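Local structure of Serine/threonine-protein kinase Tel1 (Chaetomium thermophilum, 6SKY) at residues Y1476-L1481 and F1511-F1515; Y1518-Y1522 and F1536-T1540; E1541-I1546 and H1557-L1561; I1565-W1569 and R1581-L1585. The protein is an ATP-dependent serine/threonine kinase of the ATM family that probably senses DNA damage and switches on checkpoint signalling. All blocks are in the same frame, centred on the assembly; numbering follows the deposited sequence.

Contact 1 (Y1476-L1481 and F1511-F1515)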
loop_
_atom_site.group_PDB
_atom_site.type_symbol
_atom_site.label_atom_id
_atom_site.label_comp_id
_atom_site.label_asym_id
_atom_site.label_seq_id
_atom_site.Cartn_x
_atom_site.Cartn_y
_atom_site.Cartn_z
ATOM N N TYR A 1476 31.431 -60.317 10.789
ATOM C CA TYR A 1476 32.524 -61.181 10.366
ATOM C C TYR A 1476 32.191 -61.890 9.065
ATOM O O TYR A 1476 33.034 -61.984 8.170
ATOM C CB TYR A 1476 32.852 -62.197 11.454
ATOM C CG TYR A 1476 33.925 -63.157 11.025
ATOM C CD1 TYR A 1476 35.237 -62.741 10.910
ATOM C CD2 TYR A 1476 33.623 -64.471 10.714
ATOM C CE1 TYR A 1476 36.215 -63.600 10.506
ATOM C CE2 TYR A 1476 34.596 -65.337 10.308
ATOM C CZ TYR A 1476 35.891 -64.897 10.207
ATOM O OH TYR A 1476 36.876 -65.756 9.804
ATOM N N ALA A 1477 30.962 -62.387 8.937
ATOM C CA ALA A 1477 30.541 -63.051 7.715
ATOM C C ALA A 1477 30.571 -62.096 6.535
ATOM O O ALA A 1477 31.065 -62.442 5.460
ATOM C CB ALA A 1477 29.142 -63.627 7.902
ATOM N N LEU A 1478 30.040 -60.888 6.714
ATOM C CA LEU A 1478 30.051 -59.915 5.629
ATOM C C LEU A 1478 31.471 -59.612 5.177
ATOM O O LEU A 1478 31.783 -59.685 3.983
ATOM C CB LEU A 1478 29.338 -58.642 6.071
ATOM C CG LEU A 1478 29.352 -57.466 5.106
ATOM C CD1 LEU A 1478 28.899 -57.896 3.737
ATOM C CD2 LEU A 1478 28.449 -56.391 5.641
ATOM N N SER A 1479 32.354 -59.284 6.123
ATOM C CA SER A 1479 33.724 -58.938 5.761
ATOM C C SER A 1479 34.441 -60.112 5.115
ATOM O O SER A 1479 35.168 -59.939 4.131
ATOM C CB SER A 1479 34.488 -58.467 6.994
ATOM O OG SER A 1479 33.830 -57.385 7.618
ATOM N N SER A 1480 34.236 -61.319 5.642
ATOM C CA SER A 1480 34.947 -62.482 5.131
ATOM C C SER A 1480 34.470 -62.844 3.735
ATOM O O SER A 1480 35.281 -63.108 2.844
ATOM C CB SER A 1480 34.766 -63.656 6.088
ATOM O OG SER A 1480 35.636 -64.718 5.754
ATOM N N LEU A 1481 33.155 -62.862 3.525
ATOM C CA LEU A 1481 32.625 -63.166 2.204
ATOM C C LEU A 1481 33.047 -62.118 1.186
ATOM O O LEU A 1481 33.368 -62.454 0.042
ATOM C CB LEU A 1481 31.106 -63.277 2.272
ATOM C CG LEU A 1481 30.598 -64.458 3.095
ATOM C CD1 LEU A 1481 29.109 -64.342 3.325
ATOM C CD2 LEU A 1481 30.931 -65.767 2.412
ATOM N N PHE A 1511 35.832 -73.536 0.965
ATOM C CA PHE A 1511 35.538 -72.865 2.225
ATOM C C PHE A 1511 34.384 -71.887 2.068
ATOM O O PHE A 1511 33.533 -71.780 2.953
ATOM C CB PHE A 1511 36.765 -72.132 2.753
ATOM C CG PHE A 1511 36.463 -71.258 3.930
ATOM C CD1 PHE A 1511 36.525 -69.885 3.826
ATOM C CD2 PHE A 1511 36.067 -71.814 5.131
ATOM C CE1 PHE A 1511 36.227 -69.090 4.904
ATOM C CE2 PHE A 1511 35.766 -71.023 6.207
ATOM C CZ PHE A 1511 35.844 -69.661 6.095
ATOM N N HIS A 1512 34.355 -71.150 0.958
ATOM C CA HIS A 1512 33.259 -70.227 0.691
ATOM C C HIS A 1512 31.926 -70.960 0.658
ATOM O O HIS A 1512 30.942 -70.506 1.253
ATOM C CB HIS A 1512 33.536 -69.502 -0.627
ATOM C CG HIS A 1512 32.499 -68.495 -1.013
ATOM N ND1 HIS A 1512 32.811 -67.181 -1.282
ATOM C CD2 HIS A 1512 31.166 -68.614 -1.217
ATOM C CE1 HIS A 1512 31.712 -66.528 -1.612
ATOM N NE2 HIS A 1512 30.700 -67.375 -1.580
ATOM N N ALA A 1513 31.883 -72.109 -0.020
ATOM C CA ALA A 1513 30.647 -72.882 -0.090
ATOM C C ALA A 1513 30.240 -73.400 1.284
ATOM O O ALA A 1513 29.069 -73.305 1.675
ATOM C CB ALA A 1513 30.807 -74.037 -1.076
ATOM N N TRP A 1514 31.197 -73.956 2.034
ATOM C CA TRP A 1514 30.886 -74.452 3.371
ATOM C C TRP A 1514 30.380 -73.335 4.269
ATOM O O TRP A 1514 29.416 -73.518 5.020
ATOM C CB TRP A 1514 32.113 -75.110 3.999
ATOM C CG TRP A 1514 31.903 -75.435 5.441
ATOM C CD1 TRP A 1514 31.347 -76.567 5.949
ATOM C CD2 TRP A 1514 32.222 -74.607 6.565
ATOM N NE1 TRP A 1514 31.304 -76.502 7.317
ATOM C CE2 TRP A 1514 31.836 -75.306 7.719
ATOM C CE3 TRP A 1514 32.798 -73.342 6.703
ATOM C CZ2 TRP A 1514 32.008 -74.785 8.997
ATOM C CZ3 TRP A 1514 32.967 -72.827 7.973
ATOM C CH2 TRP A 1514 32.575 -73.546 9.100
ATOM N N PHE A 1515 31.019 -72.167 4.202
ATOM C CA PHE A 1515 30.645 -71.053 5.059
ATOM C C PHE A 1515 29.265 -70.531 4.703
ATOM O O PHE A 1515 28.471 -70.210 5.593
ATOM C CB PHE A 1515 31.686 -69.942 4.945
ATOM C CG PHE A 1515 31.608 -68.921 6.037
ATOM C CD1 PHE A 1515 30.979 -69.210 7.228
ATOM C CD2 PHE A 1515 32.159 -67.669 5.867
ATOM C CE1 PHE A 1515 30.906 -68.276 8.229
ATOM C CE2 PHE A 1515 32.085 -66.729 6.866
ATOM C CZ PHE A 1515 31.456 -67.036 8.048
#
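His1512 faces Leu1481 while its NE2 hydrogen-bonds to the carbonyl O of Ala1544, a bond that ties the imidazole to segment 1541-1546. One face of the ring takes the CD2 methyl of Leu1481 in a CH-pi contact, the methyl 4.3 Å from the ring centroid and only 13° off its normal. That same methyl branch also reaches the ring of Phe1515, CD2 to CD2 at 4.1 Å, and so fills the angle between the two aromatic groups. Helices 1470-1487 and 1502-1521 are neighbours in the alpha solenoid, and these segments run nearly antiparallel at 156° with their axes 11.8 Å apart. Across that spacing Phe1515 acts as a knob in a hole formed by Tyr1476, Ala1477, Ser1480 and Leu1481. With CG anti to the backbone N (chi1 -164°), its ring reaches the opposite helix: Phe1515 CE2 lies 4.1 Å from Ala1477 CA, and Phe1515 CZ lies 4.1 Å from Ala1477 CB. Ser1480 CB meets the ring at its edge, while Tyr1476 CE2 approaches Phe1515 CZ obliquely at 4.2 Å. Beyond the pair, Tyr1476 packs on Leu1435 and Arg1439 of helix 1429-1441, and Phe1511 on Leu1452 of helix 1448-1461.

Contact 2 (Y1518-Y1522 and F1536-T1540)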
loop_
_atom_site.group_PDB
_atom_site.type_symbol
_atom_site.label_atom_id
_atom_site.label_comp_id
_atom_site.label_asym_id
_atom_site.label_seq_id
_atom_site.Cartn_x
_atom_site.Cartn_y
_atom_site.Cartn_z
ATOM N N TYR A 1518 26.787 -72.940 6.075
ATOM C CA TYR A 1518 26.693 -72.761 7.518
ATOM C C TYR A 1518 25.830 -71.556 7.864
ATOM O O TYR A 1518 24.968 -71.625 8.748
ATOM C CB TYR A 1518 28.093 -72.608 8.112
ATOM C CG TYR A 1518 28.082 -72.276 9.578
ATOM C CD1 TYR A 1518 28.215 -70.969 10.016
ATOM C CD2 TYR A 1518 27.924 -73.269 10.525
ATOM C CE1 TYR A 1518 28.192 -70.664 11.355
ATOM C CE2 TYR A 1518 27.901 -72.974 11.862
ATOM C CZ TYR A 1518 28.036 -71.672 12.274
ATOM O OH TYR A 1518 28.013 -71.384 13.617
ATOM N N LEU A 1519 26.050 -70.438 7.171
ATOM C CA LEU A 1519 25.290 -69.227 7.455
ATOM C C LEU A 1519 23.824 -69.393 7.090
ATOM O O LEU A 1519 22.943 -68.905 7.805
ATOM C CB LEU A 1519 25.894 -68.044 6.712
ATOM C CG LEU A 1519 27.250 -67.600 7.230
ATOM C CD1 LEU A 1519 27.863 -66.602 6.278
ATOM C CD2 LEU A 1519 27.087 -67.003 8.603
ATOM N N ALA A 1520 23.542 -70.065 5.973
ATOM C CA ALA A 1520 22.156 -70.351 5.624
ATOM C C ALA A 1520 21.498 -71.205 6.694
ATOM O O ALA A 1520 20.309 -71.039 6.989
ATOM C CB ALA A 1520 22.087 -71.041 4.265
ATOM N N ALA A 1521 22.258 -72.112 7.297
ATOM C CA ALA A 1521 21.748 -72.957 8.366
ATOM C C ALA A 1521 21.830 -72.300 9.737
ATOM O O ALA A 1521 21.349 -72.881 10.714
ATOM C CB ALA A 1521 22.503 -74.288 8.387
ATOM N N TYR A 1522 22.424 -71.113 9.836
ATOM C CA TYR A 1522 22.562 -70.444 11.124
ATOM C C TYR A 1522 21.215 -69.935 11.615
ATOM O O TYR A 1522 20.382 -69.475 10.832
ATOM C CB TYR A 1522 23.550 -69.282 11.016
ATOM C CG TYR A 1522 23.738 -68.509 12.300
ATOM C CD1 TYR A 1522 24.690 -68.893 13.228
ATOM C CD2 TYR A 1522 22.968 -67.391 12.582
ATOM C CE1 TYR A 1522 24.862 -68.195 14.397
ATOM C CE2 TYR A 1522 23.138 -66.688 13.749
ATOM C CZ TYR A 1522 24.087 -67.094 14.651
ATOM O OH TYR A 1522 24.259 -66.397 15.817
ATOM N N PHE A 1536 19.703 -60.497 8.855
ATOM C CA PHE A 1536 20.841 -61.406 8.831
ATOM C C PHE A 1536 20.781 -62.317 7.615
ATOM O O PHE A 1536 21.774 -62.479 6.892
ATOM C CB PHE A 1536 20.867 -62.225 10.121
ATOM C CG PHE A 1536 22.091 -63.068 10.280
ATOM C CD1 PHE A 1536 23.203 -62.572 10.921
ATOM C CD2 PHE A 1536 22.130 -64.355 9.790
ATOM C CE1 PHE A 1536 24.327 -63.338 11.066
ATOM C CE2 PHE A 1536 23.256 -65.121 9.931
ATOM C CZ PHE A 1536 24.355 -64.611 10.569
ATOM N N ARG A 1537 19.618 -62.928 7.379
ATOM C CA ARG A 1537 19.461 -63.804 6.224
ATOM C C ARG A 1537 19.780 -63.067 4.932
ATOM O O ARG A 1537 20.543 -63.559 4.094
ATOM C CB ARG A 1537 18.042 -64.368 6.178
ATOM C CG ARG A 1537 17.703 -65.300 7.321
ATOM C CD ARG A 1537 18.542 -66.559 7.275
ATOM N NE ARG A 1537 18.105 -67.531 8.269
ATOM C CZ ARG A 1537 17.075 -68.354 8.102
ATOM N NH1 ARG A 1537 16.370 -68.316 6.980
ATOM N NH2 ARG A 1537 16.744 -69.211 9.059
ATOM N N SER A 1538 19.206 -61.877 4.758
ATOM C CA SER A 1538 19.390 -61.141 3.515
ATOM C C SER A 1538 20.839 -60.718 3.332
ATOM O O SER A 1538 21.406 -60.886 2.248
ATOM C CB SER A 1538 18.464 -59.930 3.491
ATOM O OG SER A 1538 18.436 -59.304 4.756
ATOM N N ILE A 1539 21.462 -60.177 4.381
ATOM C CA ILE A 1539 22.851 -59.746 4.276
ATOM C C ILE A 1539 23.742 -60.917 3.890
ATOM O O ILE A 1539 24.494 -60.849 2.913
ATOM C CB ILE A 1539 23.316 -59.092 5.590
ATOM C CG1 ILE A 1539 22.757 -57.677 5.711
ATOM C CG2 ILE A 1539 24.823 -59.056 5.663
ATOM C CD1 ILE A 1539 23.030 -57.034 7.046
ATOM N N THR A 1540 23.655 -62.018 4.638
ATOM C CA THR A 1540 24.532 -63.155 4.378
ATOM C C THR A 1540 24.291 -63.741 2.993
ATOM O O THR A 1540 25.241 -63.994 2.238
ATOM C CB THR A 1540 24.328 -64.215 5.453
ATOM O OG1 THR A 1540 22.929 -64.497 5.577
ATOM C CG2 THR A 1540 24.850 -63.717 6.780
#
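The ring of Tyr1522 overlaps that of Phe1536, the two planes tilted by 34° and the centroids 5.0 Å apart, too oblique for a stack and too flat for an edge-to-face pair. The closest approach is between Tyr1522 CD2 and Phe1536 CE2, 3.5 Å, and Tyr1522 CE2 lies over a face of the phenylalanine ring. Tyr1522 lies in loop or turn following helix 1502-1521; with CG anti to the backbone N (chi1 179°), its ring is carried across to helix 1530-1543, and its OH hydrogen-bonds to the carbonyl O of Leu1466. Replacing it with an alanine would probably open a gap beside Phe1536 and leave the carbonyl of Leu1466 without this donor. On the helix itself, Leu1519 meets Phe1536 at about a right angle, CD2 to CZ at 4.1 Å, and its other methyl, CD1, sits 4.2 Å from Thr1540 CG2. Thr1540 CG2 covers the face of the Phe1536 ring opposite to Tyr1522, and its hydroxyl OG1 turns back to the backbone carbonyls of Phe1536 and Arg1537. Phe1536 further packs on Ala1474 of helix 1470-1487 and on Leu1575, in keeping with a helix pair buried within an alpha solenoid. At the exposed margin the guanidinium of Arg1537 has Ala1520 O over one face, and Arg1537 NE is 3.9 Å from Tyr1522 O. No hydrogen bond spans the two segments, so the join depends on apolar and aromatic packing, with the arginine contributing at most a loose electrostatic attraction to carbonyl oxygens.

Contact 3 (E1541-I1546 and H1557-L1561)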
loop_
_atom_site.group_PDB
_atom_site.type_symbol
_atom_site.label_atom_id
_atom_site.label_comp_id
_atom_site.label_asym_id
_atom_site.label_seq_id
_atom_site.Cartn_x
_atom_site.Cartn_y
_atom_site.Cartn_z
ATOM N N GLU A 1541 23.024 -63.952 2.630
ATOM C CA GLU A 1541 22.724 -64.580 1.350
ATOM C C GLU A 1541 23.155 -63.703 0.184
ATOM O O GLU A 1541 23.766 -64.190 -0.774
ATOM C CB GLU A 1541 21.237 -64.904 1.263
ATOM C CG GLU A 1541 20.749 -65.156 -0.148
ATOM C CD GLU A 1541 21.563 -66.206 -0.886
ATOM O OE1 GLU A 1541 22.033 -67.169 -0.245
ATOM O OE2 GLU A 1541 21.735 -66.061 -2.113
ATOM N N ASN A 1542 22.850 -62.406 0.235
ATOM C CA ASN A 1542 23.237 -61.541 -0.868
ATOM C C ASN A 1542 24.748 -61.393 -0.948
ATOM O O ASN A 1542 25.307 -61.334 -2.047
ATOM C CB ASN A 1542 22.558 -60.182 -0.732
ATOM C CG ASN A 1542 21.052 -60.275 -0.834
ATOM O OD1 ASN A 1542 20.506 -60.479 -1.911
ATOM N ND2 ASN A 1542 20.374 -60.121 0.291
ATOM N N ALA A 1543 25.434 -61.360 0.198
ATOM C CA ALA A 1543 26.890 -61.294 0.173
ATOM C C ALA A 1543 27.499 -62.555 -0.417
ATOM O O ALA A 1543 28.566 -62.494 -1.037
ATOM C CB ALA A 1543 27.432 -61.059 1.580
ATOM N N ALA A 1544 26.844 -63.700 -0.242
ATOM C CA ALA A 1544 27.386 -64.946 -0.765
ATOM C C ALA A 1544 27.449 -64.992 -2.287
ATOM O O ALA A 1544 28.118 -65.878 -2.828
ATOM C CB ALA A 1544 26.561 -66.124 -0.251
ATOM N N HIS A 1545 26.789 -64.070 -2.995
ATOM C CA HIS A 1545 26.674 -64.164 -4.445
ATOM C C HIS A 1545 26.986 -62.867 -5.176
ATOM O O HIS A 1545 26.669 -62.754 -6.363
ATOM C CB HIS A 1545 25.270 -64.632 -4.836
ATOM C CG HIS A 1545 24.945 -66.012 -4.365
ATOM N ND1 HIS A 1545 24.188 -66.254 -3.240
ATOM C CD2 HIS A 1545 25.285 -67.224 -4.859
ATOM C CE1 HIS A 1545 24.071 -67.558 -3.064
ATOM N NE2 HIS A 1545 24.727 -68.168 -4.034
ATOM N N ILE A 1546 27.600 -61.890 -4.515
ATOM C CA ILE A 1546 27.895 -60.616 -5.156
ATOM C C ILE A 1546 28.988 -60.808 -6.194
ATOM O O ILE A 1546 29.618 -61.867 -6.264
ATOM C CB ILE A 1546 28.309 -59.546 -4.131
ATOM C CG1 ILE A 1546 29.427 -60.073 -3.241
ATOM C CG2 ILE A 1546 27.123 -59.102 -3.311
ATOM C CD1 ILE A 1546 29.853 -59.104 -2.185
ATOM N N HIS A 1557 22.137 -58.685 -6.787
ATOM C CA HIS A 1557 22.604 -59.024 -5.449
ATOM C C HIS A 1557 23.345 -57.862 -4.805
ATOM O O HIS A 1557 23.190 -57.611 -3.605
ATOM C CB HIS A 1557 23.502 -60.256 -5.502
ATOM C CG HIS A 1557 22.765 -61.528 -5.770
ATOM N ND1 HIS A 1557 21.750 -61.984 -4.957
ATOM C CD2 HIS A 1557 22.901 -62.446 -6.754
ATOM C CE1 HIS A 1557 21.289 -63.125 -5.432
ATOM N NE2 HIS A 1557 21.970 -63.429 -6.522
ATOM N N GLU A 1558 24.147 -57.143 -5.588
ATOM C CA GLU A 1558 24.913 -56.031 -5.042
ATOM C C GLU A 1558 23.999 -54.918 -4.554
ATOM O O GLU A 1558 24.257 -54.313 -3.509
ATOM C CB GLU A 1558 25.885 -55.500 -6.091
ATOM C CG GLU A 1558 26.806 -56.547 -6.685
ATOM C CD GLU A 1558 26.140 -57.383 -7.757
ATOM O OE1 GLU A 1558 24.896 -57.426 -7.801
ATOM O OE2 GLU A 1558 26.859 -58.005 -8.560
ATOM N N SER A 1559 22.916 -54.647 -5.276
ATOM C CA SER A 1559 22.029 -53.572 -4.856
ATOM C C SER A 1559 21.187 -53.977 -3.656
ATOM O O SER A 1559 20.921 -53.148 -2.783
ATOM C CB SER A 1559 21.138 -53.142 -6.008
ATOM O OG SER A 1559 20.214 -54.157 -6.326
ATOM N N ASN A 1560 20.764 -55.240 -3.589
ATOM C CA ASN A 1560 20.074 -55.712 -2.393
ATOM C C ASN A 1560 20.986 -55.650 -1.179
ATOM O O ASN A 1560 20.555 -55.267 -0.087
ATOM C CB ASN A 1560 19.564 -57.134 -2.599
ATOM C CG ASN A 1560 18.516 -57.224 -3.678
ATOM O OD1 ASN A 1560 17.737 -56.296 -3.880
ATOM N ND2 ASN A 1560 18.488 -58.347 -4.381
ATOM N N LEU A 1561 22.260 -55.995 -1.356
ATOM C CA LEU A 1561 23.199 -55.908 -0.247
ATOM C C LEU A 1561 23.424 -54.464 0.179
ATOM O O LEU A 1561 23.448 -54.165 1.377
ATOM C CB LEU A 1561 24.518 -56.567 -0.629
ATOM C CG LEU A 1561 25.581 -56.560 0.459
ATOM C CD1 LEU A 1561 25.043 -57.199 1.714
ATOM C CD2 LEU A 1561 26.801 -57.288 -0.026
#
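The imidazoles of His1545 and His1557 are turned obliquely to each other, planes 31° apart and centroids 5.5 Å apart, and the real contact is made by the CB of His1545, which sits over one face of the His1557 ring. This CH-pi approach brings His1545 CB to 3.9 Å from the centroid of the His1557 ring. The His1545 ring itself leads back to its own chain, where ND1 donates to the carbonyl O of Glu1541 at 3.2 Å. At the rim of the His1557 ring, in its plane, lies Asn1542 OD1, 3.6 Å from ND1; amide and ring planes stand 52° apart. The same oxygen rests 3.5 Å from Asn1560 CB, the two asparagine side chains crossing at about a right angle. Asn1542 reaches across because CG lies anti to the carbonyl carbon (chi1 -64°), while its ND2 hydrogen-bonds to the carbonyl O of Ser1538. Deeper in, Leu1561 pushes its CD2 methyl between Ala1543 and Ile1546, 3.8 Å from Ile1546 CG2 and 4.0 Å from Ala1543 CA. Ile1546 CG2 also lies against the backbone of Glu1558, whose OE2 forms a salt bridge with Arg1547. A type I beta turn from Ala1543 to Ile1546 redirects the chain so that both helix and turn touch the first turn of helix 1557-1569: two consecutive helices packed against each other across a loop, as in an alpha solenoid.

Contact 4 (I1565-W1569 and R1581-L1585)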
loop_
_atom_site.group_PDB
_atom_site.type_symbol
_atom_site.label_atom_id
_atom_site.label_comp_id
_atom_site.label_asym_id
_atom_site.label_seq_id
_atom_site.Cartn_x
_atom_site.Cartn_y
_atom_site.Cartn_z
ATOM N N ILE A 1565 22.568 -52.935 3.864
ATOM C CA ILE A 1565 23.560 -52.250 4.687
ATOM C C ILE A 1565 23.080 -50.856 5.062
ATOM O O ILE A 1565 23.220 -50.424 6.210
ATOM C CB ILE A 1565 24.910 -52.195 3.957
ATOM C CG1 ILE A 1565 25.482 -53.594 3.795
ATOM C CG2 ILE A 1565 25.875 -51.320 4.706
ATOM C CD1 ILE A 1565 26.666 -53.637 2.892
ATOM N N LEU A 1566 22.506 -50.131 4.104
ATOM C CA LEU A 1566 22.035 -48.782 4.392
ATOM C C LEU A 1566 20.860 -48.806 5.358
ATOM O O LEU A 1566 20.838 -48.057 6.339
ATOM C CB LEU A 1566 21.652 -48.069 3.097
ATOM C CG LEU A 1566 22.765 -47.796 2.091
ATOM C CD1 LEU A 1566 22.195 -47.072 0.905
ATOM C CD2 LEU A 1566 23.880 -47.000 2.719
ATOM N N LYS A 1567 19.872 -49.662 5.099
ATOM C CA LYS A 1567 18.725 -49.769 5.990
ATOM C C LYS A 1567 19.138 -50.183 7.395
ATOM O O LYS A 1567 18.534 -49.738 8.375
ATOM C CB LYS A 1567 17.728 -50.761 5.400
ATOM C CG LYS A 1567 16.539 -51.084 6.269
ATOM C CD LYS A 1567 15.599 -52.020 5.526
ATOM C CE LYS A 1567 14.384 -52.377 6.364
ATOM N NZ LYS A 1567 13.402 -53.198 5.601
ATOM N N ASP A 1568 20.169 -51.021 7.513
ATOM C CA ASP A 1568 20.660 -51.437 8.819
ATOM C C ASP A 1568 21.431 -50.324 9.510
ATOM O O ASP A 1568 21.410 -50.227 10.740
ATOM C CB ASP A 1568 21.542 -52.671 8.656
ATOM C CG ASP A 1568 22.267 -53.043 9.923
ATOM O OD1 ASP A 1568 21.652 -53.700 10.788
ATOM O OD2 ASP A 1568 23.453 -52.684 10.055
ATOM N N TRP A 1569 22.120 -49.488 8.737
ATOM C CA TRP A 1569 22.894 -48.393 9.307
ATOM C C TRP A 1569 22.003 -47.452 10.103
ATOM O O TRP A 1569 22.329 -47.077 11.233
ATOM C CB TRP A 1569 23.605 -47.650 8.184
ATOM C CG TRP A 1569 24.677 -46.736 8.603
ATOM C CD1 TRP A 1569 24.869 -46.199 9.830
ATOM C CD2 TRP A 1569 25.729 -46.245 7.779
ATOM N NE1 TRP A 1569 25.979 -45.397 9.827
ATOM C CE2 TRP A 1569 26.527 -45.414 8.573
ATOM C CE3 TRP A 1569 26.074 -46.436 6.442
ATOM C CZ2 TRP A 1569 27.645 -44.770 8.078
ATOM C CZ3 TRP A 1569 27.181 -45.799 5.955
ATOM C CH2 TRP A 1569 27.956 -44.975 6.766
ATOM N N ARG A 1581 30.962 -52.688 8.077
ATOM C CA ARG A 1581 30.220 -51.871 7.132
ATOM C C ARG A 1581 31.157 -51.098 6.217
ATOM O O ARG A 1581 30.888 -50.958 5.021
ATOM C CB ARG A 1581 29.300 -50.928 7.893
ATOM C CG ARG A 1581 28.445 -50.070 7.027
ATOM C CD ARG A 1581 27.367 -49.430 7.846
ATOM N NE ARG A 1581 27.900 -48.778 9.032
ATOM C CZ ARG A 1581 27.517 -49.063 10.268
ATOM N NH1 ARG A 1581 26.591 -49.985 10.478
ATOM N NH2 ARG A 1581 28.051 -48.418 11.293
ATOM N N ASP A 1582 32.274 -50.601 6.757
ATOM C CA ASP A 1582 33.242 -49.889 5.930
ATOM C C ASP A 1582 33.883 -50.813 4.908
ATOM O O ASP A 1582 34.101 -50.416 3.761
ATOM C CB ASP A 1582 34.312 -49.239 6.802
ATOM C CG ASP A 1582 33.826 -47.970 7.487
ATOM O OD1 ASP A 1582 32.678 -47.554 7.234
ATOM O OD2 ASP A 1582 34.592 -47.386 8.283
ATOM N N VAL A 1583 34.184 -52.052 5.297
ATOM C CA VAL A 1583 34.745 -53.018 4.351
ATOM C C VAL A 1583 33.755 -53.298 3.227
ATOM O O VAL A 1583 34.104 -53.267 2.040
ATOM C CB VAL A 1583 35.142 -54.313 5.079
ATOM C CG1 VAL A 1583 35.457 -55.405 4.076
ATOM C CG2 VAL A 1583 36.327 -54.063 5.984
ATOM N N ALA A 1584 32.503 -53.580 3.591
ATOM C CA ALA A 1584 31.490 -53.869 2.584
ATOM C C ALA A 1584 31.298 -52.695 1.636
ATOM O O ALA A 1584 31.228 -52.878 0.416
ATOM C CB ALA A 1584 30.171 -54.222 3.257
ATOM N N LEU A 1585 31.212 -51.480 2.179
ATOM C CA LEU A 1585 30.988 -50.314 1.338
ATOM C C LEU A 1585 32.193 -50.001 0.469
ATOM O O LEU A 1585 32.028 -49.551 -0.666
ATOM C CB LEU A 1585 30.634 -49.112 2.201
ATOM C CG LEU A 1585 29.177 -48.670 2.173
ATOM C CD1 LEU A 1585 28.258 -49.857 2.271
ATOM C CD2 LEU A 1585 28.929 -47.717 3.312
#
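Segments 1565-1569 and 1581-1585 run nearly antiparallel, at 152° with axes 11.7 Å apart, and their CA atoms come nearest where Ile1565 faces Arg1581. From there the arginine reaches along to Trp1569 and lays its guanidinium flat on the indole, planes 15° apart. Arg1581 CZ stands over the five-membered ring, 3.9 Å from its centroid and 6° off the normal, a cation-pi contact. The bend at chi3 turns NE and the guanidinium over the indole, while Arg1581 CD lies over the six-membered ring, 3.6 Å from Trp1569 CE3. The aliphatic root of the same side chain is used as well: Arg1581 CG touches Ile1565 CG2 at 3.7 Å. That methyl also meets Leu1585 CD1 at 3.7 Å, and Ile1565 CD1 presses on Ala1584 CB at 3.6 Å. Leu1585 CD2 approaches Trp1569 CZ3 obliquely at 3.7 Å. Beyond the pair, the indole packs on Val1615 and Lys1618 of helix 1606-1619. A serine in place of Trp1569 takes away the indole face, and the guanidinium would probably be set free to turn. Asp1568 OD2 lies at the guanidinium edge, 4.2 Å from Arg1581 NH1, beyond salt-bridge range; the carboxylate is mainly engaged by the loop, through a hydrogen bond from Leu1575 N to OD1. The arginine's charge is therefore probably steadied by the indole face, with the aspartate acting on it only at a distance.

How the contacts relate
Following the chain from its N terminus, each contact closes the connection between one helix and the next. Contact 1 joins helix 1470-1487 to 1502-1521 across a partly unmodelled link; contact 2 joins 1502-1521 to 1530-1543; contact 3 joins 1530-1543 to 1557-1569; contact 4 joins 1557-1569 to 1578-1588. They stand in series, none nesting or crossing. Helix 1470-1487 draws the series together in space: Leu1481 CD1 packs on Leu1519 CD1 of contact 2, Leu1478 CD1 on Ala1543 CB of contact 3, and Leu1478 CD2 on Ala1584 CB of contact 4. Contacts 2 and 4 do not touch, their nearest atoms about 5 Å apart.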